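Local coordinates for protein (auracyanin) (Chloroflexus aurantiacus, PDB 1QHQ), which carries electrons as a blue copper protein of the cupredoxin fold, probably as a soluble acceptor for the membrane-bound alternative complex III, at residues 19-24 / 45-50; 28-33 / 118-123; 56-61 / 97-102. All blocks are in the same frame, centred on the assembly; numbering follows the deposited sequence. Where two conformers were deposited one is given.

Contact 1: residues 19-24 / 45-50; sequences VEVRAA and LDFVNQ
Three strong backbone hydrogen bonds join residues 19-22 to 45-49 as parallel neighbours in a sheet: Asp46 N to Val19 O at 2.9 Å, Val21 N to Asp46 O at 2.8 Å and Val48 N to Val21 O at 2.9 Å. A fourth, from Ala23 N to Val48 O, is weak, in keeping with strands that are drawing apart; the CA atoms of Ala23 and Asn49 stand 5.3 Å from each other. Beyond that point a water hydrogen-bonded to Ala23 O and Gln50 O bridges the two segments.

The apolar contacts lie on the face that carries Val19, Val21, Leu45 and Phe47. With CG1 anti to its backbone N (chi1 168°), Val21 directs that methyl to Phe47 CD1 at 3.7 Å. The Phe47 ring presents an edge to the carbonyl of Val21, and its CE1 lies against the backbone of Arg22 and Ala23.

Charged groups occupy the other face. In the conformer of Glu20 described here, Arg22 NE donates to Glu20 OE1 at 2.8 Å in a salt bridge within one strand, OE1 lying 24° out of the guanidinium plane of Arg22. Val48 packs alongside this pair, its CG2 3.6 Å from OE2 of the same Glu20 conformer and its CB against Arg22 CD. Asp46 takes its salt bridge from Arg44 and a hydrogen bond with Ser107.

Strand 104-111 adds on antiparallel beyond 42-49, whereas Leu35, on strand 34-38 of the five-stranded sheet, covers Val19 and Val21. Such facing of two sheets across an apolar core is the beta-sandwich of the cupredoxin fold, and here Asn49 lies beside His57 and Phe47 close to Met132, two of the copper ligands.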
ATOM      1  N   VAL A  19       3.517  -0.561 -12.025  1.00  8.99           N
ATOM      2  CA  VAL A  19       2.020  -0.590 -12.056  1.00  9.89           C
ATOM      3  C   VAL A  19       1.504   0.702 -11.404  1.00  8.91           C
ATOM      4  O   VAL A  19       2.070   1.135 -10.398  1.00 10.47           O
ATOM      5  CB  VAL A  19       1.486  -1.814 -11.323  1.00 10.92           C
ATOM      6  CG1 VAL A  19       2.026  -1.892  -9.896  1.00 16.30           C
ATOM      7  CG2 VAL A  19      -0.054  -1.783 -11.250  1.00 12.31           C
ATOM      8  N   GLU A  20       0.479   1.274 -11.986  1.00  9.46           N
ATOM      9  CA  GLU A  20      -0.095   2.531 -11.462  1.00 11.39           C
ATOM     10  C   GLU A  20      -1.324   2.216 -10.591  1.00 11.05           C
ATOM     11  O   GLU A  20      -2.171   1.446 -11.020  1.00 12.46           O
ATOM     12  CB  GLU A  20      -0.659   3.351 -12.647  1.00 14.70           C
ATOM     13  CG  GLU A  20       0.305   4.326 -13.247  0.50 21.98           C
ATOM     14  CD  GLU A  20       0.063   5.773 -12.874  0.50 24.75           C
ATOM     15  OE1 GLU A  20      -1.096   6.230 -12.810  0.50 26.17           O
ATOM     16  OE2 GLU A  20       1.073   6.487 -12.666  0.50 24.95           O
ATOM     17  N   VAL A  21      -1.378   2.835  -9.427  1.00  9.27           N
ATOM     18  CA  VAL A  21      -2.645   2.761  -8.640  1.00  9.93           C
ATOM     19  C   VAL A  21      -3.104   4.204  -8.440  1.00 10.99           C
ATOM     20  O   VAL A  21      -2.259   5.068  -8.204  1.00 13.59           O
ATOM     21  CB  VAL A  21      -2.391   2.088  -7.304  1.00 10.75           C
ATOM     22  CG1 VAL A  21      -3.572   2.255  -6.341  1.00 15.31           C
ATOM     23  CG2 VAL A  21      -2.091   0.609  -7.513  1.00 14.24           C
ATOM     24  N   ARG A  22      -4.406   4.417  -8.478  1.00 11.54           N
ATOM     25  CA  ARG A  22      -4.937   5.766  -8.250  1.00 12.30           C
ATOM     26  C   ARG A  22      -5.976   5.657  -7.093  1.00 13.81           C
ATOM     27  O   ARG A  22      -6.578   4.606  -6.921  1.00 11.24           O
ATOM     28  CB  ARG A  22      -5.648   6.374  -9.446  1.00 14.13           C
ATOM     29  CG  ARG A  22      -4.956   6.301 -10.767  1.00 25.40           C
ATOM     30  CD  ARG A  22      -4.310   7.559 -11.259  1.00 36.29           C
ATOM     31  NE  ARG A  22      -3.605   7.335 -12.540  1.00 45.84           N
ATOM     32  CZ  ARG A  22      -3.764   8.073 -13.627  1.00 52.01           C
ATOM     33  NH1 ARG A  22      -4.596   9.109 -13.637  1.00 52.04           N
ATOM     34  NH2 ARG A  22      -3.083   7.790 -14.750  1.00 55.15           N
ATOM     35  N   ALA A  23      -6.210   6.822  -6.514  1.00 15.13           N
ATOM     36  CA  ALA A  23      -7.296   6.905  -5.504  1.00 17.35           C
ATOM     37  C   ALA A  23      -8.611   7.138  -6.213  1.00 15.96           C
ATOM     38  O   ALA A  23      -8.647   7.668  -7.339  1.00 14.73           O
ATOM     39  CB  ALA A  23      -6.972   8.060  -4.558  1.00 13.91           C
ATOM     40  N   ALA A  24      -9.709   6.666  -5.607  1.00 16.44           N
ATOM     41  CA  ALA A  24     -11.028   7.139  -6.148  1.00 16.05           C
ATOM     42  C   ALA A  24     -11.068   8.658  -5.868  1.00 14.99           C
ATOM     43  O   ALA A  24     -10.540   9.090  -4.845  1.00 17.34           O
ATOM     44  CB  ALA A  24     -12.143   6.451  -5.390  1.00 18.04           C
ATOM     45  N   LEU A  45       5.561   0.299  -7.808  1.00  9.34           N
ATOM     46  CA  LEU A  45       4.151   0.677  -7.767  1.00 10.09           C
ATOM     47  C   LEU A  45       4.073   2.209  -7.604  1.00  6.94           C
ATOM     48  O   LEU A  45       4.764   2.762  -6.741  1.00  9.95           O
ATOM     49  CB  LEU A  45       3.511   0.022  -6.525  1.00 10.03           C
ATOM     50  CG  LEU A  45       1.998   0.225  -6.361  0.50 11.39           C
ATOM     51  CD1 LEU A  45       1.396  -0.843  -5.485  0.50 11.89           C
ATOM     52  CD2 LEU A  45       1.711   1.617  -5.779  0.50  7.28           C
ATOM     53  N   ASP A  46       3.423   2.832  -8.544  1.00  6.45           N
ATOM     54  CA  ASP A  46       3.267   4.299  -8.523  1.00  8.75           C
ATOM     55  C   ASP A  46       1.832   4.607  -8.015  1.00  9.85           C
ATOM     56  O   ASP A  46       0.896   4.301  -8.738  1.00 11.14           O
ATOM     57  CB  ASP A  46       3.463   4.873  -9.914  1.00 12.72           C
ATOM     58  CG  ASP A  46       4.875   4.568 -10.474  1.00 12.61           C
ATOM     59  OD1 ASP A  46       5.776   4.497  -9.644  1.00 11.27           O
ATOM     60  OD2 ASP A  46       4.999   4.576 -11.714  1.00 14.84           O
ATOM     61  N   PHE A  47       1.750   5.217  -6.839  1.00 10.01           N
ATOM     62  CA  PHE A  47       0.390   5.581  -6.327  1.00 11.19           C
ATOM     63  C   PHE A  47       0.187   7.093  -6.508  1.00  9.78           C
ATOM     64  O   PHE A  47       0.981   7.906  -6.030  1.00  9.45           O
ATOM     65  CB  PHE A  47       0.370   5.243  -4.835  1.00  9.44           C
ATOM     66  CG  PHE A  47      -0.967   5.515  -4.162  1.00 12.30           C
ATOM     67  CD1 PHE A  47      -2.121   5.347  -4.882  1.00 15.67           C
ATOM     68  CD2 PHE A  47      -1.003   5.949  -2.866  1.00 14.30           C
ATOM     69  CE1 PHE A  47      -3.370   5.652  -4.305  1.00 20.25           C
ATOM     70  CE2 PHE A  47      -2.246   6.216  -2.282  1.00 14.56           C
ATOM     71  CZ  PHE A  47      -3.402   6.040  -2.985  1.00 13.68           C
ATOM     72  N   VAL A  48      -0.757   7.417  -7.381  1.00 11.66           N
ATOM     73  CA  VAL A  48      -1.102   8.823  -7.638  1.00 14.60           C
ATOM     74  C   VAL A  48      -2.389   9.171  -6.863  1.00 14.33           C
ATOM     75  O   VAL A  48      -3.411   8.526  -7.035  1.00 16.85           O
ATOM     76  CB  VAL A  48      -1.386   9.006  -9.148  1.00 15.65           C
ATOM     77  CG1 VAL A  48      -1.632  10.473  -9.455  1.00 19.29           C
ATOM     78  CG2 VAL A  48      -0.173   8.487  -9.953  1.00 19.69           C
ATOM     79  N   ASN A  49      -2.223  10.023  -5.849  1.00 12.35           N
ATOM     80  CA  ASN A  49      -3.368  10.412  -5.011  1.00 13.22           C
ATOM     81  C   ASN A  49      -4.014  11.702  -5.526  1.00 14.11           C
ATOM     82  O   ASN A  49      -3.674  12.771  -4.979  1.00 18.53           O
ATOM     83  CB  ASN A  49      -2.944  10.589  -3.560  1.00 11.43           C
ATOM     84  CG  ASN A  49      -4.218  10.913  -2.663  1.00 11.61           C
ATOM     85  OD1 ASN A  49      -5.275  10.726  -3.163  1.00 15.52           O
ATOM     86  ND2 ASN A  49      -3.915  11.351  -1.482  1.00 14.39           N
ATOM     87  N   GLN A  50      -4.849  11.638  -6.528  1.00 13.75           N
ATOM     88  CA  GLN A  50      -5.639  12.817  -6.944  1.00 16.65           C
ATOM     89  C   GLN A  50      -7.107  12.550  -6.540  1.00 16.70           C
ATOM     90  O   GLN A  50      -7.688  11.550  -6.904  1.00 16.19           O
ATOM     91  CB  GLN A  50      -5.565  12.996  -8.451  1.00 22.92           C
ATOM     92  CG  GLN A  50      -4.205  13.570  -8.892  1.00 30.40           C
ATOM     93  CD  GLN A  50      -4.060  13.522 -10.399  1.00 38.08           C
ATOM     94  OE1 GLN A  50      -5.047  13.404 -11.134  1.00 44.65           O
ATOM     95  NE2 GLN A  50      -2.817  13.604 -10.864  1.00 41.69           N
TER
HETATM   96  O   HOH W   1      -9.284  10.025  -8.669  1.00 69.11           O

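Contact 2: residues 28-33 / 118-123; sequences LAFAQT and YLYICT. With CU (copper (II) ion), chain B.
A chi1 of 51° sets Tyr120 CG between its own backbone N and carbonyl carbon, while Phe30 turns CG beside its backbone N; together these torsions bring the two rings into an edge-to-face pair in the core of the cupredoxin beta-sandwich. The ring centroids are 5.3 Å apart and the planes stand at 68°, with the edge of Tyr120 directed to the face of Phe30. Its leading atoms are CD2 and CE2, the latter 3.8 Å from Phe30 CD2.

The far edge of Phe30 serves a different part of strand 116-121 and the turn after it. CZ approaches the carbonyl carbon of Ile121 at 3.7 Å, close to the ring plane, and comes within 4.0 Å of Cys122 CB. Phe30 therefore packs against the residue that supplies the thiolate of the type 1 site: Cys122 SG binds the copper at 2.2 Å, and His57, His127 and Met132 complete the metal site. Trp59 also meets both aromatic rings, edge-to-face with Phe30.

The polar end of Tyr120 ties the loop 28-33 to the strand. Its hydroxyl donates to the backbone oxygen of Gln32, while the side-chain oxygen OE1 of Gln32 accepts from the backbone N of Arg22. Tyr120 OH and Gln32 O are 2.6 Å apart, and the donor stands 55° above the carbonyl plane, not on a lone pair.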
ATOM      1  N   LEU A  28     -13.380   7.022  -0.254  1.00 15.96           N
ATOM      2  CA  LEU A  28     -12.260   6.434   0.448  1.00 16.63           C
ATOM      3  C   LEU A  28     -11.999   5.013  -0.065  1.00 16.44           C
ATOM      4  O   LEU A  28     -12.342   4.000   0.514  1.00 16.14           O
ATOM      5  CB  LEU A  28     -12.512   6.443   1.958  1.00 16.48           C
ATOM      6  CG  LEU A  28     -12.897   7.841   2.514  1.00 20.34           C
ATOM      7  CD1 LEU A  28     -13.111   7.721   4.019  1.00 21.26           C
ATOM      8  CD2 LEU A  28     -11.822   8.859   2.211  1.00 19.26           C
ATOM      9  N   ALA A  29     -11.402   4.986  -1.279  1.00 15.81           N
ATOM     10  CA  ALA A  29     -11.177   3.693  -1.939  1.00 14.09           C
ATOM     11  C   ALA A  29     -10.034   3.879  -2.962  1.00 16.12           C
ATOM     12  O   ALA A  29      -9.781   4.983  -3.416  1.00 15.37           O
ATOM     13  CB  ALA A  29     -12.420   3.280  -2.702  1.00 14.29           C
ATOM     14  N   PHE A  30      -9.460   2.732  -3.319  1.00 14.88           N
ATOM     15  CA  PHE A  30      -8.558   2.756  -4.489  1.00 11.97           C
ATOM     16  C   PHE A  30      -9.444   2.673  -5.728  1.00 13.18           C
ATOM     17  O   PHE A  30     -10.463   1.973  -5.720  1.00 15.36           O
ATOM     18  CB  PHE A  30      -7.647   1.523  -4.421  1.00 10.01           C
ATOM     19  CG  PHE A  30      -6.676   1.546  -3.294  1.00  7.17           C
ATOM     20  CD1 PHE A  30      -5.585   2.422  -3.290  1.00  7.47           C
ATOM     21  CD2 PHE A  30      -6.842   0.723  -2.183  1.00  8.55           C
ATOM     22  CE1 PHE A  30      -4.731   2.473  -2.232  1.00 10.43           C
ATOM     23  CE2 PHE A  30      -5.990   0.779  -1.110  1.00  9.76           C
ATOM     24  CZ  PHE A  30      -4.886   1.646  -1.128  1.00  9.86           C
ATOM     25  N   ALA A  31      -8.956   3.218  -6.855  1.00 12.66           N
ATOM     26  CA  ALA A  31      -9.680   3.054  -8.112  1.00 15.47           C
ATOM     27  C   ALA A  31      -9.557   1.613  -8.602  1.00 14.68           C
ATOM     28  O   ALA A  31     -10.461   1.063  -9.198  1.00 18.60           O
ATOM     29  CB  ALA A  31      -9.183   4.035  -9.161  1.00 17.06           C
ATOM     30  N   GLN A  32      -8.407   1.001  -8.293  1.00 17.38           N
ATOM     31  CA  GLN A  32      -8.173  -0.413  -8.625  1.00 17.76           C
ATOM     32  C   GLN A  32      -8.382  -1.259  -7.353  1.00 14.24           C
ATOM     33  O   GLN A  32      -7.568  -1.159  -6.436  1.00 14.67           O
ATOM     34  CB  GLN A  32      -6.682  -0.580  -9.046  1.00 17.86           C
ATOM     35  CG  GLN A  32      -6.332   0.088 -10.349  1.00 26.24           C
ATOM     36  CD  GLN A  32      -6.123   1.589 -10.251  1.00 25.85           C
ATOM     37  OE1 GLN A  32      -5.893   2.136  -9.188  1.00 19.84           O
ATOM     38  NE2 GLN A  32      -6.229   2.284 -11.380  1.00 30.44           N
ATOM     39  N   THR A  33      -9.353  -2.160  -7.378  1.00 14.64           N
ATOM     40  CA  THR A  33      -9.572  -3.008  -6.198  1.00 14.81           C
ATOM     41  C   THR A  33      -9.007  -4.404  -6.393  1.00 13.49           C
ATOM     42  O   THR A  33      -9.022  -5.222  -5.481  1.00 11.76           O
ATOM     43  CB  THR A  33     -11.072  -3.121  -5.871  1.00 18.02           C
ATOM     44  OG1 THR A  33     -11.746  -3.659  -7.009  1.00 20.30           O
ATOM     45  CG2 THR A  33     -11.623  -1.726  -5.551  1.00 19.99           C
ATOM     46  N   TYR A 118      -3.073 -11.571  -1.464  1.00  9.63           N
ATOM     47  CA  TYR A 118      -2.599 -10.653  -0.445  1.00 11.15           C
ATOM     48  C   TYR A 118      -3.467  -9.375  -0.496  1.00 11.61           C
ATOM     49  O   TYR A 118      -3.806  -8.940  -1.599  1.00 13.23           O
ATOM     50  CB  TYR A 118      -1.159 -10.202  -0.787  1.00 10.88           C
ATOM     51  CG  TYR A 118      -0.173 -11.357  -0.855  1.00 10.39           C
ATOM     52  CD1 TYR A 118       0.017 -12.046  -2.049  1.00 12.26           C
ATOM     53  CD2 TYR A 118       0.607 -11.654   0.244  1.00 10.09           C
ATOM     54  CE1 TYR A 118       0.931 -13.102  -2.080  1.00 10.87           C
ATOM     55  CE2 TYR A 118       1.569 -12.662   0.191  1.00 13.16           C
ATOM     56  CZ  TYR A 118       1.673 -13.380  -0.978  1.00 11.11           C
ATOM     57  OH  TYR A 118       2.635 -14.403  -1.035  1.00 11.49           O
ATOM     58  N   LEU A 119      -3.784  -8.836   0.657  1.00 11.34           N
ATOM     59  CA  LEU A 119      -4.521  -7.551   0.614  1.00 12.72           C
ATOM     60  C   LEU A 119      -3.530  -6.394   0.520  1.00  9.90           C
ATOM     61  O   LEU A 119      -2.459  -6.426   1.121  1.00  9.46           O
ATOM     62  CB  LEU A 119      -5.307  -7.360   1.916  1.00 12.97           C
ATOM     63  CG  LEU A 119      -6.592  -8.156   2.060  1.00 16.41           C
ATOM     64  CD1 LEU A 119      -7.224  -7.817   3.427  1.00 18.12           C
ATOM     65  CD2 LEU A 119      -7.571  -7.873   0.953  1.00 18.05           C
ATOM     66  N   TYR A 120      -3.984  -5.346  -0.166  1.00  8.18           N
ATOM     67  CA  TYR A 120      -3.347  -4.037  -0.048  1.00  8.99           C
ATOM     68  C   TYR A 120      -4.440  -3.097   0.576  1.00  9.27           C
ATOM     69  O   TYR A 120      -5.616  -3.318   0.298  1.00 10.11           O
ATOM     70  CB  TYR A 120      -2.812  -3.462  -1.301  1.00  8.10           C
ATOM     71  CG  TYR A 120      -3.714  -3.401  -2.497  1.00  7.85           C
ATOM     72  CD1 TYR A 120      -3.760  -4.508  -3.398  1.00  8.15           C
ATOM     73  CD2 TYR A 120      -4.498  -2.286  -2.799  1.00  7.94           C
ATOM     74  CE1 TYR A 120      -4.534  -4.424  -4.518  1.00  8.50           C
ATOM     75  CE2 TYR A 120      -5.283  -2.239  -3.921  1.00  8.92           C
ATOM     76  CZ  TYR A 120      -5.305  -3.320  -4.794  1.00  9.40           C
ATOM     77  OH  TYR A 120      -6.101  -3.290  -5.906  1.00 10.58           O
ATOM     78  N   ILE A 121      -3.995  -2.225   1.436  1.00 10.85           N
ATOM     79  CA  ILE A 121      -4.938  -1.330   2.134  1.00 10.47           C
ATOM     80  C   ILE A 121      -4.332   0.058   2.173  1.00 11.41           C
ATOM     81  O   ILE A 121      -3.157   0.297   1.884  1.00  9.21           O
ATOM     82  CB  ILE A 121      -5.152  -1.766   3.623  1.00 12.90           C
ATOM     83  CG1 ILE A 121      -3.887  -1.686   4.416  1.00 12.59           C
ATOM     84  CG2 ILE A 121      -5.751  -3.185   3.646  1.00 11.67           C
ATOM     85  CD1 ILE A 121      -3.999  -2.132   5.888  1.00  9.76           C
ATOM     86  N   CYS A 122      -5.147   1.010   2.632  1.00  9.50           N
ATOM     87  CA  CYS A 122      -4.651   2.329   2.995  1.00 13.46           C
ATOM     88  C   CYS A 122      -4.675   2.379   4.541  1.00 12.84           C
ATOM     89  O   CYS A 122      -5.657   1.878   5.107  1.00 11.85           O
ATOM     90  CB  CYS A 122      -5.514   3.409   2.409  1.00 13.05           C
ATOM     91  SG  CYS A 122      -5.111   5.073   3.038  1.00 11.85           S
ATOM     92  N   THR A 123      -3.647   2.881   5.161  1.00 14.02           N
ATOM     93  CA  THR A 123      -3.607   2.942   6.612  1.00 11.78           C
ATOM     94  C   THR A 123      -3.952   4.310   7.194  1.00 13.99           C
ATOM     95  O   THR A 123      -3.874   4.413   8.431  1.00 13.99           O
ATOM     96  CB  THR A 123      -2.290   2.457   7.200  1.00 12.55           C
ATOM     97  OG1 THR A 123      -1.169   3.188   6.704  1.00 11.65           O
ATOM     98  CG2 THR A 123      -2.137   0.960   6.878  1.00 11.26           C
TER
HETATM   99 CU    CU B 141      -6.737   6.348   2.297  1.00 13.92          CU

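Contact 3: residues 56-61 / 97-102; sequences QHNWVL and TAMLNA. With CU (copper (II) ion), chain B.
The type 1 blue copper site takes one of its ligands from this contact: His57 ND1 binds the copper at 2.0 Å, with Cys122, His127 and Met132 as the other residues of the site. Behind the imidazole, the backbone of His57 is fixed by residues 97-102. His57 and Leu100 form an antiparallel hydrogen-bonded pair, a single bridge in which Leu100 N donates to His57 O at 2.9 Å and His57 N returns to Leu100 O at 3.1 Å. The second donor lies in the plane of the Leu100 carbonyl; the first is tilted 34° from that of His57. Both polar atoms of the ligand's backbone are thus engaged.

Two further bonds hold Trp59. Its carbonyl accepts from Thr97 N, and its N-H reaches the hydroxyl Thr97 OG1 at 3.1 Å. A chi1 of 65° places that hydroxyl between the backbone N and carbonyl carbon of Thr97, where it can also donate to Ala98 O. Thr97 O, by contrast, is buried without a polar partner.

Met99 lies along the backbone of His57 and Asn58. Bent at chi2 and chi3, its chain brings SD to 3.4 Å from the His57 carbonyl carbon, and CE to 3.5 Å from Asn58 CG. Asn58 OD1, in its side chain, accepts from the backbone N of Thr123, next to the copper-binding Cys122. At the outer end, Gln56 and Asn101 run side by side, and a water accepts from Gln56 NE2 and donates to Met99 O and Asn101 OD1.

The 97-102 segment connects strands 93-96 and 104-111, hence the two sheets, while 56-61 runs into strand 60-62 between 93-96 and 116-121. Asn49 ND2 also donates to Leu100 O, and Trp59 packs on Val108 of strand 104-111.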
ATOM      1  N   GLN A  56      -5.737  12.516   2.455  1.00 15.06           N
ATOM      2  CA  GLN A  56      -4.520  11.732   2.395  1.00 14.40           C
ATOM      3  C   GLN A  56      -4.770  10.242   2.205  1.00 16.60           C
ATOM      4  O   GLN A  56      -5.738   9.701   2.702  1.00 16.35           O
ATOM      5  CB  GLN A  56      -3.729  11.916   3.689  1.00 12.72           C
ATOM      6  CG  GLN A  56      -3.188  13.345   3.825  1.00 12.68           C
ATOM      7  CD  GLN A  56      -2.807  13.625   5.270  1.00 17.64           C
ATOM      8  OE1 GLN A  56      -3.718  13.705   6.124  1.00 17.88           O
ATOM      9  NE2 GLN A  56      -1.545  13.714   5.560  1.00 21.70           N
ATOM     10  N   HIS A  57      -3.781   9.574   1.565  1.00 15.37           N
ATOM     11  CA  HIS A  57      -3.886   8.144   1.314  1.00 12.52           C
ATOM     12  C   HIS A  57      -2.478   7.541   1.081  1.00 14.81           C
ATOM     13  O   HIS A  57      -1.569   8.210   0.637  1.00 11.99           O
ATOM     14  CB  HIS A  57      -4.629   7.860   0.017  1.00  8.65           C
ATOM     15  CG  HIS A  57      -6.080   8.190  -0.086  1.00 11.31           C
ATOM     16  ND1 HIS A  57      -7.021   7.635   0.767  1.00 14.90           N
ATOM     17  CD2 HIS A  57      -6.762   8.861  -1.026  1.00 12.90           C
ATOM     18  CE1 HIS A  57      -8.220   8.019   0.380  1.00 10.43           C
ATOM     19  NE2 HIS A  57      -8.108   8.777  -0.702  1.00 11.99           N
ATOM     20  N   ASN A  58      -2.415   6.243   1.421  1.00 12.19           N
ATOM     21  CA  ASN A  58      -1.158   5.521   1.088  1.00 11.08           C
ATOM     22  C   ASN A  58      -1.609   4.171   0.505  1.00 10.02           C
ATOM     23  O   ASN A  58      -2.749   3.885   0.319  1.00  9.29           O
ATOM     24  CB  ASN A  58      -0.208   5.372   2.206  1.00 10.58           C
ATOM     25  CG  ASN A  58      -0.600   4.456   3.329  1.00  8.66           C
ATOM     26  OD1 ASN A  58      -1.768   4.028   3.340  1.00 11.58           O
ATOM     27  ND2 ASN A  58       0.292   4.149   4.251  1.00 13.21           N
ATOM     28  N   TRP A  59      -0.595   3.418   0.040  1.00  8.85           N
ATOM     29  CA  TRP A  59      -0.814   2.053  -0.474  1.00 10.38           C
ATOM     30  C   TRP A  59       0.091   1.128   0.330  1.00  8.90           C
ATOM     31  O   TRP A  59       1.332   1.359   0.407  1.00  8.73           O
ATOM     32  CB  TRP A  59      -0.508   1.981  -1.947  1.00  9.62           C
ATOM     33  CG  TRP A  59      -0.712   0.619  -2.575  1.00  8.74           C
ATOM     34  CD1 TRP A  59      -1.863   0.197  -3.158  1.00  8.89           C
ATOM     35  CD2 TRP A  59       0.239  -0.440  -2.703  1.00  9.88           C
ATOM     36  NE1 TRP A  59      -1.687  -1.100  -3.664  1.00 11.07           N
ATOM     37  CE2 TRP A  59      -0.410  -1.488  -3.340  1.00  8.70           C
ATOM     38  CE3 TRP A  59       1.577  -0.574  -2.305  1.00  8.70           C
ATOM     39  CZ2 TRP A  59       0.258  -2.684  -3.687  1.00  8.92           C
ATOM     40  CZ3 TRP A  59       2.238  -1.783  -2.607  1.00 11.37           C
ATOM     41  CH2 TRP A  59       1.560  -2.811  -3.253  1.00  9.24           C
ATOM     42  N   VAL A  60      -0.504   0.133   0.957  1.00  8.52           N
ATOM     43  CA  VAL A  60       0.199  -0.769   1.857  1.00 10.35           C
ATOM     44  C   VAL A  60      -0.129  -2.227   1.526  1.00 10.30           C
ATOM     45  O   VAL A  60      -1.253  -2.643   1.595  1.00  9.64           O
ATOM     46  CB  VAL A  60      -0.157  -0.561   3.348  1.00 10.22           C
ATOM     47  CG1 VAL A  60       0.694  -1.477   4.240  1.00 12.24           C
ATOM     48  CG2 VAL A  60       0.100   0.893   3.729  1.00  9.77           C
ATOM     49  N   LEU A  61       0.930  -2.974   1.126  1.00  9.99           N
ATOM     50  CA  LEU A  61       0.699  -4.414   0.822  1.00  9.90           C
ATOM     51  C   LEU A  61       1.032  -5.244   2.049  1.00 10.41           C
ATOM     52  O   LEU A  61       2.105  -5.099   2.608  1.00 10.29           O
ATOM     53  CB  LEU A  61       1.656  -4.781  -0.342  1.00  9.25           C
ATOM     54  CG  LEU A  61       1.573  -6.301  -0.681  1.00  8.05           C
ATOM     55  CD1 LEU A  61       0.184  -6.591  -1.246  1.00  8.69           C
ATOM     56  CD2 LEU A  61       2.627  -6.654  -1.722  1.00 10.59           C
ATOM     57  N   THR A  97       3.842   2.832   0.296  1.00  9.12           N
ATOM     58  CA  THR A  97       4.263   4.170  -0.128  1.00 10.05           C
ATOM     59  C   THR A  97       4.177   5.087   1.127  1.00 12.47           C
ATOM     60  O   THR A  97       3.443   4.756   2.055  1.00 12.84           O
ATOM     61  CB  THR A  97       3.350   4.783  -1.177  1.00  9.78           C
ATOM     62  OG1 THR A  97       2.027   5.000  -0.610  1.00  9.15           O
ATOM     63  CG2 THR A  97       3.129   3.905  -2.391  1.00  9.68           C
ATOM     64  N   ALA A  98       4.792   6.237   1.008  1.00 12.15           N
ATOM     65  CA  ALA A  98       4.547   7.317   1.968  1.00 10.72           C
ATOM     66  C   ALA A  98       3.043   7.654   1.930  1.00 10.67           C
ATOM     67  O   ALA A  98       2.298   7.343   1.027  1.00  9.63           O
ATOM     68  CB  ALA A  98       5.338   8.538   1.517  1.00 11.16           C
ATOM     69  N   MET A  99       2.666   8.411   2.976  1.00 13.25           N
ATOM     70  CA  MET A  99       1.282   8.915   3.039  1.00 12.90           C
ATOM     71  C   MET A  99       1.221  10.210   2.215  1.00  9.54           C
ATOM     72  O   MET A  99       2.050  11.093   2.447  1.00 14.86           O
ATOM     73  CB  MET A  99       0.962   9.185   4.514  1.00 11.72           C
ATOM     74  CG  MET A  99      -0.506   9.592   4.713  1.00 16.42           C
ATOM     75  SD  MET A  99      -1.648   8.292   4.263  1.00 13.47           S
ATOM     76  CE  MET A  99      -1.349   7.074   5.508  1.00 17.25           C
ATOM     77  N   LEU A 100       0.370  10.234   1.226  1.00 11.69           N
ATOM     78  CA  LEU A 100       0.367  11.264   0.211  1.00 11.66           C
ATOM     79  C   LEU A 100      -0.788  12.250   0.407  1.00 14.72           C
ATOM     80  O   LEU A 100      -1.927  11.831   0.561  1.00 14.62           O
ATOM     81  CB  LEU A 100       0.146  10.586  -1.180  1.00 13.91           C
ATOM     82  CG  LEU A 100       1.214   9.507  -1.471  1.00 12.12           C
ATOM     83  CD1 LEU A 100       0.883   8.830  -2.786  1.00 10.55           C
ATOM     84  CD2 LEU A 100       2.607  10.120  -1.529  1.00 13.25           C
ATOM     85  N   ASN A 101      -0.463  13.539   0.341  1.00 16.50           N
ATOM     86  CA  ASN A 101      -1.544  14.547   0.437  1.00 16.75           C
ATOM     87  C   ASN A 101      -2.331  14.462  -0.852  1.00 15.36           C
ATOM     88  O   ASN A 101      -1.810  13.926  -1.875  1.00 15.20           O
ATOM     89  CB  ASN A 101      -0.890  15.933   0.565  1.00 16.86           C
ATOM     90  CG  ASN A 101      -0.110  16.122   1.838  1.00 19.52           C
ATOM     91  OD1 ASN A 101      -0.437  15.599   2.893  1.00 24.88           O
ATOM     92  ND2 ASN A 101       1.048  16.811   1.748  1.00 28.13           N
ATOM     93  N   ALA A 102      -3.569  14.923  -0.893  1.00 15.78           N
ATOM     94  CA  ALA A 102      -4.273  15.014  -2.159  1.00 13.78           C
ATOM     95  C   ALA A 102      -3.419  15.842  -3.150  1.00 14.55           C
ATOM     96  O   ALA A 102      -2.891  16.904  -2.783  1.00 16.82           O
ATOM     97  CB  ALA A 102      -5.607  15.767  -1.938  1.00 16.86           C
TER
HETATM   98 CU    CU B 141      -6.737   6.348   2.297  1.00 13.92          CU
HETATM   99  O   HOH W   2       0.718  13.294   3.665  1.00 23.83           O

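From the N terminus, strand 17-22 forms contact 1 with strand 42-49, closing a loop of 20 residues that contains 28-33 and strand 34-38. Because 28-33, inside that loop, meets 118-123, which lies beyond it, contacts 1 and 2 cross along the chain; Arg22 O and Ala31 N, probably hydrogen-bonded, join them directly. Contact 3 follows contact 1 in series, and its 35-residue loop, with helix 66-77, falls within the 84 residues spanned by contact 2. Contact 1 belongs to the three-stranded sheet, contacts 2 and 3 reach the five-stranded one, and these latter two meet at the copper through Cys122 and His57.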